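Local coordinates for rhusiopathiae surface protein B (Erysipelothrix rhusiopathiae, PDB 3V10) that probably binds collagen through this immunoglobulin-like domain, as a surface adhesin anchored to the bacterial cell wall, at residues K235-I240 against T259-T264. Numbering follows the deposited sequence.
Sequences KEYGTI and TTFTVT
Tyr237 and Phe261 meet at the edge of the core between the two sheets of the immunoglobulin-like (DEv-IgG) collagen-binding domain, where the turn from helix 230-236 into strand 239-243 faces the central strand 260-269 of the opposing five-stranded sheet. Both CB atoms point toward the opposite segment, and with CG anti to the carbonyl carbon and beside the backbone N (chi1 -54° in Tyr237, -64° in Phe261) the two rings are brought together. The rim of Phe261 makes the touch: its CE1 lies 3.8 Å from Tyr237 CD2 and 3.9 Å from Tyr237 CB, while Tyr237 CD2 sits near the plane of the Phe261 ring, at its edge. The rings are steeply inclined, planes at 67° and centroids 5.9 Å apart. Thr259 CG2 rests over one face of Phe261, 3.4 Å above the plane toward the rim, and Val219 and Ile251 also border this side chain. Further along, Ile240 CD1 approaches Val263 CG1 more loosely, at 4.4 Å. The Tyr237 hydroxyl is hydrogen-bonded to Lys226 NZ on strand 224-229, and Ile228 of that strand touches the same tyrosine. Contact across the two segments is thus purely apolar: Tyr237 packs its ring carbons on Phe261, while its polar end is satisfied by Lys226.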
ATOM      1  N   LYS A 235     -19.646  20.103  14.936  1.00 20.25           N
ATOM      2  CA  LYS A 235     -20.810  20.917  15.276  1.00 22.32           C
ATOM      3  C   LYS A 235     -22.026  20.111  15.717  1.00 23.17           C
ATOM      4  O   LYS A 235     -22.923  20.650  16.372  1.00 24.72           O
ATOM      5  CB  LYS A 235     -21.214  21.793  14.085  1.00 22.78           C
ATOM      6  CG  LYS A 235     -20.136  22.749  13.597  1.00 23.84           C
ATOM      7  CD  LYS A 235     -20.683  23.715  12.543  1.00 26.13           C
ATOM      8  CE  LYS A 235     -21.209  22.989  11.308  1.00 27.65           C
ATOM      9  NZ  LYS A 235     -20.129  22.271  10.580  1.00 29.05           N
ATOM     10  N   GLU A 236     -22.061  18.825  15.380  1.00 23.38           N
ATOM     11  CA  GLU A 236     -23.215  17.998  15.718  1.00 23.56           C
ATOM     12  C   GLU A 236     -22.998  16.752  16.571  1.00 22.89           C
ATOM     13  O   GLU A 236     -23.808  16.460  17.453  1.00 22.49           O
ATOM     14  CB  GLU A 236     -23.924  17.551  14.436  1.00 27.71           C
ATOM     15  CG  GLU A 236     -24.466  18.662  13.559  1.00 33.28           C
ATOM     16  CD  GLU A 236     -25.153  18.119  12.318  1.00 35.97           C
ATOM     17  OE1 GLU A 236     -24.484  17.436  11.511  1.00 39.16           O
ATOM     18  OE2 GLU A 236     -26.365  18.370  12.153  1.00 39.30           O
ATOM     19  N   TYR A 237     -21.919  16.016  16.321  1.00 19.92           N
ATOM     20  CA  TYR A 237     -21.700  14.763  17.042  1.00 17.26           C
ATOM     21  C   TYR A 237     -20.585  14.664  18.070  1.00 17.49           C
ATOM     22  O   TYR A 237     -20.624  13.797  18.939  1.00 16.91           O
ATOM     23  CB  TYR A 237     -21.539  13.629  16.031  1.00 18.33           C
ATOM     24  CG  TYR A 237     -22.684  13.532  15.056  1.00 19.90           C
ATOM     25  CD1 TYR A 237     -22.739  14.350  13.924  1.00 20.66           C
ATOM     26  CD2 TYR A 237     -23.737  12.648  15.281  1.00 21.20           C
ATOM     27  CE1 TYR A 237     -23.820  14.287  13.044  1.00 23.20           C
ATOM     28  CE2 TYR A 237     -24.821  12.580  14.408  1.00 21.04           C
ATOM     29  CZ  TYR A 237     -24.857  13.400  13.296  1.00 23.59           C
ATOM     30  OH  TYR A 237     -25.933  13.332  12.444  1.00 25.01           O
ATOM     31  N   GLY A 238     -19.585  15.525  17.982  1.00 16.10           N
ATOM     32  CA  GLY A 238     -18.508  15.439  18.945  1.00 16.45           C
ATOM     33  C   GLY A 238     -17.377  16.389  18.643  1.00 15.19           C
ATOM     34  O   GLY A 238     -17.600  17.474  18.114  1.00 17.22           O
ATOM     35  N   THR A 239     -16.159  15.975  18.976  1.00 14.03           N
ATOM     36  CA  THR A 239     -14.994  16.812  18.752  1.00 14.14           C
ATOM     37  C   THR A 239     -13.820  16.009  18.213  1.00 13.84           C
ATOM     38  O   THR A 239     -13.477  14.950  18.741  1.00 13.54           O
ATOM     39  CB  THR A 239     -14.531  17.503  20.058  1.00 16.45           C
ATOM     40  OG1 THR A 239     -15.634  18.194  20.662  1.00 17.28           O
ATOM     41  CG2 THR A 239     -13.414  18.508  19.765  1.00 18.34           C
ATOM     42  N   ILE A 240     -13.217  16.519  17.150  1.00 13.20           N
ATOM     43  CA  ILE A 240     -12.044  15.891  16.565  1.00 13.41           C
ATOM     44  C   ILE A 240     -10.963  16.960  16.587  1.00 13.78           C
ATOM     45  O   ILE A 240     -11.157  18.062  16.069  1.00 13.68           O
ATOM     46  CB  ILE A 240     -12.291  15.443  15.118  1.00 13.14           C
ATOM     47  CG1 ILE A 240     -13.224  14.230  15.106  1.00 15.02           C
ATOM     48  CG2 ILE A 240     -10.969  15.103  14.443  1.00 15.67           C
ATOM     49  CD1 ILE A 240     -13.594  13.757  13.711  1.00 16.75           C
ATOM     50  N   THR A 259     -24.882   4.316  17.205  1.00 17.57           N
ATOM     51  CA  THR A 259     -24.418   4.950  15.980  1.00 17.64           C
ATOM     52  C   THR A 259     -22.987   4.553  15.644  1.00 16.49           C
ATOM     53  O   THR A 259     -22.120   4.534  16.518  1.00 15.97           O
ATOM     54  CB  THR A 259     -24.496   6.486  16.103  1.00 16.15           C
ATOM     55  OG1 THR A 259     -25.854   6.877  16.352  1.00 19.53           O
ATOM     56  CG2 THR A 259     -24.012   7.156  14.825  1.00 18.34           C
ATOM     57  N   THR A 260     -22.754   4.225  14.376  1.00 16.67           N
ATOM     58  CA  THR A 260     -21.425   3.847  13.914  1.00 15.59           C
ATOM     59  C   THR A 260     -20.763   5.061  13.278  1.00 16.52           C
ATOM     60  O   THR A 260     -21.347   5.713  12.409  1.00 17.64           O
ATOM     61  CB  THR A 260     -21.483   2.725  12.858  1.00 17.43           C
ATOM     62  OG1 THR A 260     -22.066   1.552  13.433  1.00 18.20           O
ATOM     63  CG2 THR A 260     -20.085   2.391  12.352  1.00 16.03           C
ATOM     64  N   PHE A 261     -19.547   5.361  13.717  1.00 15.82           N
ATOM     65  CA  PHE A 261     -18.794   6.488  13.191  1.00 15.98           C
ATOM     66  C   PHE A 261     -17.541   5.970  12.516  1.00 15.63           C
ATOM     67  O   PHE A 261     -16.722   5.299  13.142  1.00 17.12           O
ATOM     68  CB  PHE A 261     -18.396   7.443  14.317  1.00 17.06           C
ATOM     69  CG  PHE A 261     -19.561   8.093  15.000  1.00 17.08           C
ATOM     70  CD1 PHE A 261     -20.122   9.259  14.491  1.00 16.51           C
ATOM     71  CD2 PHE A 261     -20.106   7.531  16.149  1.00 17.54           C
ATOM     72  CE1 PHE A 261     -21.213   9.860  15.120  1.00 19.55           C
ATOM     73  CE2 PHE A 261     -21.193   8.122  16.783  1.00 18.85           C
ATOM     74  CZ  PHE A 261     -21.747   9.291  16.268  1.00 17.79           C
ATOM     75  N   THR A 262     -17.400   6.271  11.232  1.00 14.79           N
ATOM     76  CA  THR A 262     -16.230   5.854  10.485  1.00 13.62           C
ATOM     77  C   THR A 262     -15.435   7.104  10.148  1.00 13.99           C
ATOM     78  O   THR A 262     -15.790   7.849   9.237  1.00 13.90           O
ATOM     79  CB  THR A 262     -16.616   5.135   9.182  1.00 14.34           C
ATOM     80  OG1 THR A 262     -17.505   4.050   9.482  1.00 14.64           O
ATOM     81  CG2 THR A 262     -15.379   4.583   8.493  1.00 14.03           C
ATOM     82  N   VAL A 263     -14.378   7.343  10.917  1.00 12.61           N
ATOM     83  CA  VAL A 263     -13.518   8.497  10.700  1.00 11.31           C
ATOM     84  C   VAL A 263     -12.433   8.118   9.697  1.00 12.64           C
ATOM     85  O   VAL A 263     -11.687   7.160   9.914  1.00 11.90           O
ATOM     86  CB  VAL A 263     -12.839   8.950  12.021  1.00 10.13           C
ATOM     87  CG1 VAL A 263     -11.916  10.129  11.761  1.00 11.25           C
ATOM     88  CG2 VAL A 263     -13.898   9.329  13.052  1.00  8.51           C
ATOM     89  N   THR A 264     -12.348   8.862   8.598  1.00 10.66           N
ATOM     90  CA  THR A 264     -11.338   8.590   7.587  1.00 11.54           C
ATOM     91  C   THR A 264     -10.419   9.793   7.424  1.00  9.18           C
ATOM     92  O   THR A 264     -10.809  10.930   7.683  1.00  8.61           O
ATOM     93  CB  THR A 264     -11.976   8.250   6.217  1.00 12.61           C
ATOM     94  OG1 THR A 264     -12.787   9.346   5.774  1.00 10.43           O
ATOM     95  CG2 THR A 264     -12.842   7.001   6.335  1.00 13.84           C
TER